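Nitrogenase iron-molybdenum cofactor biosynthesis protein NifB (Methanothermobacter thermautotrophicus, PDB 7JMA) probably carries out radical SAM-dependent carbide insertion as two [4Fe-4S] clusters are coupled into the [8Fe-9S-C] precursor of the nitrogenase iron-molybdenum cofactor. Local coordinates at residues G28-P33 and K70-V75; R37-C42 and S117-L122; V140-V145 and V191-V196. All blocks are in the same frame, centred on the assembly; numbering follows the deposited sequence.

Overall arrangement
All three contacts reach the parallel six-stranded sheet of the radical SAM fold. Contact 1 lies at one of its two outermost strands, 29-31, about 20 Å from the centre of the chain, whereas contacts 2 and 3 lie within about 8 Å of that centre. The centres of contacts 2 and 3 are about 12 Å apart, and the two touch where Thr118 O lies 3.1 Å from Thr141 N, a probable hydrogen bond between neighbouring strands. Contact 1 is about 23 Å from contact 2, centre to centre, and alternates with it along the chain. Cys38 and Cys42 in contact 2 are ligands of one [4Fe-4S] cluster in cluster-bound NifB; this model is the apo form.

Contact 1 of 3, residues G28-P33 and K70-V75; sequences GRVHVP and KHVEKV
Val30 meets His71 and Val75 where helix 65-76 packs on strand 29-31, an edge strand of the parallel sheet in the radical SAM alpha/beta fold. The short axes run nearly antiparallel, 156° apart, with a closest approach of 9.8 Å, as expected for a helix laid on a sheet and running back against its strand. No hydrogen bond crosses the interface; methyl groups and one imidazole make it.

The side chain of Val30 can be followed outward. Its CB points toward the helix and forks. CG1, anti to the backbone N (chi1 -168°), reaches the His71 ring obliquely, 4.0 Å from His71 CD2. CG2 diverges toward the next helical turn and slides past Val75, its carbon 4.0 Å from Val75 CG1. The fork therefore touches residues one turn apart, His71 and Val75, which the backbone bond from Val75 N to His71 O also joins.

Beyond this, the neighbouring strand 83-86 extends the apolar layer, with Ile84 touching Val72 and Val86 touching Val32. Val32 meets Val72 at about a right angle, the methyl Val32 CG1 lying 4.0 Å from Val72 CG2.

Contact 2 of 3, residues R37-C42 and S117-L122; sequences RCNIHC and STNGLL
Asn39 and Asn119 join through their side-chain amides, linking a cysteine-bearing loop to the turn after strand 113-118. Cys38 and Cys42, with Cys45, form the CX3CX2C motif of radical SAM enzymes, whose cysteines hold a [4Fe-4S] cluster in cluster-bound NifB, absent here. Asn119 ND2 donates to Asn39 OD1 over 2.9 Å, and the N-H...O angle of 175° makes the bond almost straight. The donor lies in the carbonyl plane of Asn39, and the two amide planes are 30° apart. Asn119 CG sits between backbone N and carbonyl carbon (chi1 57°), where its amide can give ND2 to Asn39 and OD1 to its own turn.

The tight part surrounds this bond. Ile40 comes from the opposite direction to Asn119, its tip CD1 3.4 Å from Asn119 ND2, while Ile40 CG2 lies 4.0 Å from Leu121 CD2. Leu122 CD1 comes equally close, 3.4 Å from Asn39 ND2. Asn119 OD1 closes an Asx turn, accepting from Leu121 N at 2.9 Å, so both amide ends are held and its rotation is fixed. With an alanine in place of Asn119, Asn39 OD1 would probably lose this donor and Leu121 N its side-chain acceptor.

The looser side is bridged by water. One molecule accepts from Asn39 ND2 at 3.1 Å and from Leu122 N, and donates to Asn119 OD1. Cys38, exposed at the margin, brings SG only to 4.1 Å from Asn119 ND2.

Asp91 accepts from Asn119 N, Leu173 of helix 166-186 packs on Ile40, Asn119 and Leu121, and strand 154-159 pairs with strand 40-42, while Leu122 is the N-cap residue before helix 123-132.

Contact 3 of 3, residues V140-V145 and V191-V196; sequences VTVNAV and VKVNSV
Two neighbouring parallel strands of the radical SAM sheet, 137-141 and 190-197, meet here, joined through a crossover that includes helix 166-186. Val140 pairs with Val193 and Thr141 with Asn194. Their ladder is read from three backbone bonds: Val140 N to Lys192 O and Asn194 N to Val140 O, both 2.8 Å, and Val142 N to Asn194 O at 2.7 Å. The second is less direct, its donor tilted 31° from the carbonyl plane.

Beside Val140 and Val193 the valines pack obliquely: Val140 CG2 lies 4.1 Å from Val191 CG1, and Val142 CB is 3.8 Å from Val193 CG1. Helices 166-186 and 206-216 add Ile181 against Val191 and Val213 against Val193. On the face bearing Thr141 and Asn194, a water links the two side chains, accepting from Asn194 ND2 at 3.0 Å and hydrogen-bonding Thr141 OG1.

Beyond the Val142 N bond, side chains take over. Ser195 OG donates to Val142 O at 2.7 Å, nearly in line with the carbonyl. Asn143 then substitutes a side-chain carbonyl for a backbone one, with CG anti to its carbonyl carbon (chi1 -64°) and its amide reaching across to the other strand. Its ND2 bonds Tyr154 OH, so both amide ends have partners, and its side chain comes about 4 Å from that of Cys42, a [4Fe-4S] ligand in cluster-bound NifB. Finally, Val196 N donates to Asn143 OD1 over 2.9 Å, with an N-H...O angle of 171°.

Contact 1 of 3, residues G28-P33 and K70-V75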
loop_
_atom_site.group_PDB
_atom_site.type_symbol
_atom_site.label_atom_id
_atom_site.label_comp_id
_atom_site.label_asym_id
_atom_site.label_seq_id
_atom_site.Cartn_x
_atom_site.Cartn_y
_atom_site.Cartn_z
ATOM N N GLY A 28 -14.205 12.255 6.266
ATOM C CA GLY A 28 -14.004 11.876 7.655
ATOM C C GLY A 28 -12.721 11.102 7.929
ATOM O O GLY A 28 -12.593 10.422 8.954
ATOM N N ARG A 29 -11.763 11.209 7.013
ATOM C CA ARG A 29 -10.488 10.509 7.109
ATOM C C ARG A 29 -9.354 11.524 7.126
ATOM O O ARG A 29 -9.273 12.380 6.239
ATOM C CB ARG A 29 -10.308 9.538 5.938
ATOM N N VAL A 30 -8.484 11.430 8.131
ATOM C CA VAL A 30 -7.304 12.282 8.250
ATOM C C VAL A 30 -6.063 11.447 7.976
ATOM O O VAL A 30 -5.830 10.436 8.649
ATOM C CB VAL A 30 -7.203 12.923 9.642
ATOM C CG1 VAL A 30 -6.154 14.023 9.636
ATOM C CG2 VAL A 30 -8.544 13.471 10.058
ATOM N N HIS A 31 -5.247 11.887 7.024
ATOM C CA HIS A 31 -3.935 11.299 6.791
ATOM C C HIS A 31 -2.871 12.297 7.217
ATOM O O HIS A 31 -2.953 13.476 6.866
ATOM C CB HIS A 31 -3.755 10.909 5.321
ATOM C CG HIS A 31 -4.522 9.684 4.930
ATOM N ND1 HIS A 31 -5.860 9.718 4.594
ATOM C CD2 HIS A 31 -4.142 8.388 4.831
ATOM C CE1 HIS A 31 -6.268 8.497 4.302
ATOM N NE2 HIS A 31 -5.245 7.672 4.436
ATOM N N VAL A 32 -1.897 11.840 7.989
ATOM C CA VAL A 32 -0.831 12.700 8.502
ATOM C C VAL A 32 0.454 12.395 7.742
ATOM O O VAL A 32 0.795 11.219 7.578
ATOM C CB VAL A 32 -0.624 12.521 10.016
ATOM C CG1 VAL A 32 -1.859 13.036 10.763
ATOM C CG2 VAL A 32 -0.357 11.073 10.363
ATOM N N PRO A 33 1.206 13.433 7.275
ATOM C CA PRO A 33 2.444 13.191 6.514
ATOM C C PRO A 33 3.667 13.071 7.408
ATOM O O PRO A 33 4.388 14.050 7.626
ATOM C CB PRO A 33 2.542 14.430 5.616
ATOM C CG PRO A 33 1.947 15.533 6.456
ATOM C CD PRO A 33 0.864 14.865 7.335
ATOM N N LYS A 70 -1.503 16.356 17.569
ATOM C CA LYS A 70 -2.167 17.633 17.816
ATOM C C LYS A 70 -3.026 18.039 16.628
ATOM O O LYS A 70 -4.119 18.592 16.800
ATOM C CB LYS A 70 -1.129 18.711 18.122
ATOM N N HIS A 71 -2.545 17.768 15.413
ATOM C CA HIS A 71 -3.336 18.025 14.216
ATOM C C HIS A 71 -4.645 17.238 14.238
ATOM O O HIS A 71 -5.718 17.796 13.980
ATOM C CB HIS A 71 -2.508 17.685 12.971
ATOM C CG HIS A 71 -3.255 17.832 11.680
ATOM N ND1 HIS A 71 -3.603 19.059 11.156
ATOM C CD2 HIS A 71 -3.712 16.904 10.805
ATOM C CE1 HIS A 71 -4.247 18.881 10.015
ATOM N NE2 HIS A 71 -4.329 17.583 9.780
ATOM N N VAL A 72 -4.578 15.936 14.547
ATOM C CA VAL A 72 -5.795 15.126 14.562
ATOM C C VAL A 72 -6.783 15.659 15.597
ATOM O O VAL A 72 -7.987 15.763 15.333
ATOM C CB VAL A 72 -5.468 13.645 14.818
ATOM C CG1 VAL A 72 -6.748 12.864 15.044
ATOM C CG2 VAL A 72 -4.702 13.058 13.645
ATOM N N GLU A 73 -6.292 16.006 16.790
ATOM C CA GLU A 73 -7.183 16.488 17.844
ATOM C C GLU A 73 -7.813 17.824 17.468
ATOM O O GLU A 73 -8.978 18.080 17.794
ATOM C CB GLU A 73 -6.424 16.612 19.166
ATOM N N LYS A 74 -7.062 18.693 16.791
ATOM C CA LYS A 74 -7.659 19.944 16.341
ATOM C C LYS A 74 -8.682 19.688 15.241
ATOM O O LYS A 74 -9.768 20.281 15.248
ATOM C CB LYS A 74 -6.573 20.919 15.879
ATOM N N VAL A 75 -8.371 18.776 14.311
ATOM C CA VAL A 75 -9.316 18.455 13.244
ATOM C C VAL A 75 -10.567 17.797 13.815
ATOM O O VAL A 75 -11.689 18.085 13.380
ATOM C CB VAL A 75 -8.648 17.573 12.175
ATOM C CG1 VAL A 75 -9.672 17.131 11.146
ATOM C CG2 VAL A 75 -7.521 18.330 11.491
#

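Contact 2 of 3, residues R37-C42 and S117-L122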
loop_
_atom_site.group_PDB
_atom_site.type_symbol
_atom_site.label_atom_id
_atom_site.label_comp_id
_atom_site.label_asym_id
_atom_site.label_seq_id
_atom_site.Cartn_x
_atom_site.Cartn_y
_atom_site.Cartn_z
ATOM N N ARG A 37 10.573 8.722 4.291
ATOM C CA ARG A 37 11.488 7.809 3.626
ATOM C C ARG A 37 10.729 6.742 2.868
ATOM O O ARG A 37 9.799 6.125 3.407
ATOM C CB ARG A 37 12.409 7.142 4.637
ATOM C CG ARG A 37 13.507 6.323 3.992
ATOM C CD ARG A 37 14.627 6.043 4.974
ATOM N NE ARG A 37 14.129 5.374 6.172
ATOM C CZ ARG A 37 14.916 4.890 7.123
ATOM N NH1 ARG A 37 16.237 5.005 7.010
ATOM N NH2 ARG A 37 14.391 4.295 8.184
ATOM N N CYS A 38 11.151 6.484 1.637
ATOM C CA CYS A 38 10.638 5.319 0.934
ATOM C C CYS A 38 11.804 4.353 0.744
ATOM O O CYS A 38 12.971 4.767 0.724
ATOM C CB CYS A 38 9.970 5.704 -0.395
ATOM S SG CYS A 38 9.099 4.346 -1.219
ATOM N N ASN A 39 11.492 3.060 0.652
ATOM C CA ASN A 39 12.523 2.030 0.563
ATOM C C ASN A 39 12.575 1.344 -0.800
ATOM O O ASN A 39 13.319 0.373 -0.970
ATOM C CB ASN A 39 12.352 0.989 1.674
ATOM C CG ASN A 39 10.924 0.507 1.814
ATOM O OD1 ASN A 39 10.055 0.857 1.011
ATOM N ND2 ASN A 39 10.675 -0.326 2.835
ATOM N N ILE A 40 11.802 1.806 -1.772
ATOM C CA ILE A 40 11.854 1.248 -3.119
ATOM C C ILE A 40 11.807 2.416 -4.087
ATOM O O ILE A 40 11.378 3.517 -3.744
ATOM C CB ILE A 40 10.701 0.266 -3.425
ATOM C CG1 ILE A 40 9.387 1.032 -3.617
ATOM C CG2 ILE A 40 10.607 -0.835 -2.332
ATOM C CD1 ILE A 40 8.172 0.107 -3.909
ATOM N N HIS A 41 12.249 2.173 -5.314
ATOM C CA HIS A 41 11.982 3.127 -6.378
ATOM C C HIS A 41 11.135 2.447 -7.437
ATOM O O HIS A 41 11.624 1.582 -8.178
ATOM C CB HIS A 41 13.245 3.714 -7.000
ATOM C CG HIS A 41 12.925 4.827 -7.946
ATOM N ND1 HIS A 41 12.951 4.669 -9.315
ATOM C CD2 HIS A 41 12.452 6.075 -7.719
ATOM C CE1 HIS A 41 12.543 5.786 -9.892
ATOM N NE2 HIS A 41 12.237 6.657 -8.945
ATOM N N CYS A 42 9.856 2.811 -7.462
ATOM C CA CYS A 42 8.932 2.432 -8.512
ATOM C C CYS A 42 8.978 3.473 -9.625
ATOM O O CYS A 42 9.016 4.679 -9.364
ATOM C CB CYS A 42 7.512 2.319 -7.948
ATOM S SG CYS A 42 6.285 1.652 -9.098
ATOM N N SER A 117 -0.980 2.729 4.343
ATOM C CA SER A 117 -0.665 2.183 3.037
ATOM C C SER A 117 0.824 1.908 2.998
ATOM O O SER A 117 1.609 2.616 3.636
ATOM C CB SER A 117 -1.068 3.136 1.894
ATOM O OG SER A 117 -2.435 3.504 1.997
ATOM N N THR A 118 1.202 0.863 2.261
ATOM C CA THR A 118 2.608 0.495 2.175
ATOM C C THR A 118 2.842 -0.269 0.875
ATOM O O THR A 118 1.915 -0.858 0.313
ATOM C CB THR A 118 3.012 -0.347 3.390
ATOM O OG1 THR A 118 4.367 -0.765 3.252
ATOM C CG2 THR A 118 2.131 -1.617 3.472
ATOM N N ASN A 119 4.096 -0.252 0.399
ATOM C CA ASN A 119 4.443 -1.198 -0.652
ATOM C C ASN A 119 4.580 -2.635 -0.123
ATOM O O ASN A 119 4.717 -3.567 -0.924
ATOM C CB ASN A 119 5.715 -0.728 -1.369
ATOM C CG ASN A 119 6.884 -0.540 -0.427
ATOM O OD1 ASN A 119 7.183 -1.426 0.374
ATOM N ND2 ASN A 119 7.612 0.591 -0.573
ATOM N N GLY A 120 4.562 -2.837 1.196
ATOM C CA GLY A 120 4.654 -4.174 1.759
ATOM C C GLY A 120 6.048 -4.742 1.958
ATOM O O GLY A 120 6.178 -5.836 2.526
ATOM N N LEU A 121 7.108 -4.041 1.531
ATOM C CA LEU A 121 8.439 -4.627 1.639
ATOM C C LEU A 121 8.775 -5.015 3.076
ATOM O O LEU A 121 9.366 -6.074 3.318
ATOM C CB LEU A 121 9.495 -3.650 1.105
ATOM C CG LEU A 121 10.920 -4.201 1.138
ATOM C CD1 LEU A 121 11.134 -5.407 0.215
ATOM C CD2 LEU A 121 11.894 -3.065 0.736
ATOM N N LEU A 122 8.402 -4.179 4.043
ATOM C CA LEU A 122 8.734 -4.416 5.448
ATOM C C LEU A 122 7.622 -5.122 6.205
ATOM O O LEU A 122 7.706 -5.237 7.437
ATOM C CB LEU A 122 9.051 -3.093 6.149
ATOM C CG LEU A 122 10.356 -2.493 5.643
ATOM C CD1 LEU A 122 10.507 -1.058 6.126
ATOM C CD2 LEU A 122 11.508 -3.363 6.123
HETATM O O HOH W 1 7.746 -1.282 3.171
#

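Contact 3 of 3, residues V140-V145 and V191-V196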
loop_
_atom_site.group_PDB
_atom_site.type_symbol
_atom_site.label_atom_id
_atom_site.label_comp_id
_atom_site.label_asym_id
_atom_site.label_seq_id
_atom_site.Cartn_x
_atom_site.Cartn_y
_atom_site.Cartn_z
ATOM N N VAL A 140 -1.961 -2.377 0.472
ATOM C CA VAL A 140 -0.674 -2.832 -0.059
ATOM C C VAL A 140 -0.699 -2.631 -1.567
ATOM O O VAL A 140 -1.661 -3.025 -2.230
ATOM C CB VAL A 140 -0.420 -4.312 0.286
ATOM C CG1 VAL A 140 0.972 -4.728 -0.226
ATOM C CG2 VAL A 140 -0.541 -4.561 1.799
ATOM N N THR A 141 0.339 -1.995 -2.122
ATOM C CA THR A 141 0.368 -1.748 -3.553
ATOM C C THR A 141 1.097 -2.906 -4.219
ATOM O O THR A 141 2.295 -3.112 -3.986
ATOM C CB THR A 141 1.031 -0.407 -3.847
ATOM O OG1 THR A 141 0.202 0.625 -3.290
ATOM C CG2 THR A 141 1.137 -0.188 -5.360
ATOM N N VAL A 142 0.368 -3.666 -5.030
ATOM C CA VAL A 142 0.888 -4.849 -5.702
ATOM C C VAL A 142 0.655 -4.643 -7.186
ATOM O O VAL A 142 -0.491 -4.676 -7.652
ATOM C CB VAL A 142 0.212 -6.149 -5.244
ATOM C CG1 VAL A 142 0.844 -7.315 -6.011
ATOM C CG2 VAL A 142 0.326 -6.363 -3.730
ATOM N N ASN A 143 1.739 -4.433 -7.938
ATOM C CA ASN A 143 1.618 -4.111 -9.352
ATOM C C ASN A 143 1.957 -5.270 -10.272
ATOM O O ASN A 143 1.690 -5.178 -11.471
ATOM C CB ASN A 143 2.511 -2.905 -9.679
ATOM C CG ASN A 143 2.057 -1.659 -8.948
ATOM O OD1 ASN A 143 0.873 -1.331 -8.962
ATOM N ND2 ASN A 143 2.985 -0.973 -8.284
ATOM N N ALA A 144 2.526 -6.351 -9.742
ATOM C CA ALA A 144 2.779 -7.550 -10.529
ATOM C C ALA A 144 3.063 -8.700 -9.575
ATOM O O ALA A 144 3.485 -8.497 -8.435
ATOM C CB ALA A 144 3.954 -7.359 -11.505
ATOM N N VAL A 145 2.846 -9.914 -10.070
ATOM C CA VAL A 145 3.288 -11.123 -9.390
ATOM C C VAL A 145 4.174 -11.989 -10.270
ATOM O O VAL A 145 4.645 -13.036 -9.818
ATOM C CB VAL A 145 2.086 -11.930 -8.860
ATOM C CG1 VAL A 145 1.325 -11.057 -7.884
ATOM C CG2 VAL A 145 1.184 -12.384 -10.000
ATOM N N VAL A 191 -6.926 -6.364 4.580
ATOM C CA VAL A 191 -5.919 -6.045 3.560
ATOM C C VAL A 191 -6.635 -5.626 2.294
ATOM O O VAL A 191 -7.437 -6.390 1.733
ATOM C CB VAL A 191 -4.970 -7.222 3.291
ATOM C CG1 VAL A 191 -3.943 -6.819 2.193
ATOM C CG2 VAL A 191 -4.257 -7.612 4.539
ATOM N N LYS A 192 -6.344 -4.411 1.842
ATOM C CA LYS A 192 -6.796 -3.911 0.561
ATOM C C LYS A 192 -5.584 -3.860 -0.357
ATOM O O LYS A 192 -4.500 -3.466 0.072
ATOM C CB LYS A 192 -7.412 -2.522 0.704
ATOM C CG LYS A 192 -8.556 -2.487 1.720
ATOM C CD LYS A 192 -9.138 -1.091 1.873
ATOM C CE LYS A 192 -10.356 -1.097 2.797
ATOM N NZ LYS A 192 -10.741 0.280 3.241
ATOM N N VAL A 193 -5.742 -4.289 -1.603
ATOM C CA VAL A 193 -4.628 -4.282 -2.550
ATOM C C VAL A 193 -4.897 -3.225 -3.606
ATOM O O VAL A 193 -5.964 -3.219 -4.235
ATOM C CB VAL A 193 -4.406 -5.675 -3.171
ATOM C CG1 VAL A 193 -3.446 -5.605 -4.369
ATOM C CG2 VAL A 193 -3.836 -6.622 -2.110
ATOM N N ASN A 194 -3.937 -2.308 -3.779
ATOM C CA ASN A 194 -3.939 -1.354 -4.875
ATOM C C ASN A 194 -3.068 -1.908 -5.993
ATOM O O ASN A 194 -1.957 -2.387 -5.737
ATOM C CB ASN A 194 -3.393 0.011 -4.433
ATOM C CG ASN A 194 -4.435 0.866 -3.741
ATOM O OD1 ASN A 194 -5.549 0.417 -3.470
ATOM N ND2 ASN A 194 -4.069 2.099 -3.432
ATOM N N SER A 195 -3.570 -1.846 -7.219
ATOM C CA SER A 195 -2.795 -2.231 -8.389
ATOM C C SER A 195 -2.932 -1.148 -9.445
ATOM O O SER A 195 -4.050 -0.762 -9.800
ATOM C CB SER A 195 -3.258 -3.583 -8.936
ATOM O OG SER A 195 -3.185 -4.577 -7.921
ATOM N N VAL A 196 -1.796 -0.649 -9.935
ATOM C CA VAL A 196 -1.800 0.353 -10.998
ATOM C C VAL A 196 -1.920 -0.344 -12.347
ATOM O O VAL A 196 -1.121 -1.227 -12.686
ATOM C CB VAL A 196 -0.535 1.221 -10.935
ATOM C CG1 VAL A 196 -0.528 2.254 -12.080
ATOM C CG2 VAL A 196 -0.429 1.904 -9.567
HETATM O O HOH W 2 -1.261 2.789 -4.302
#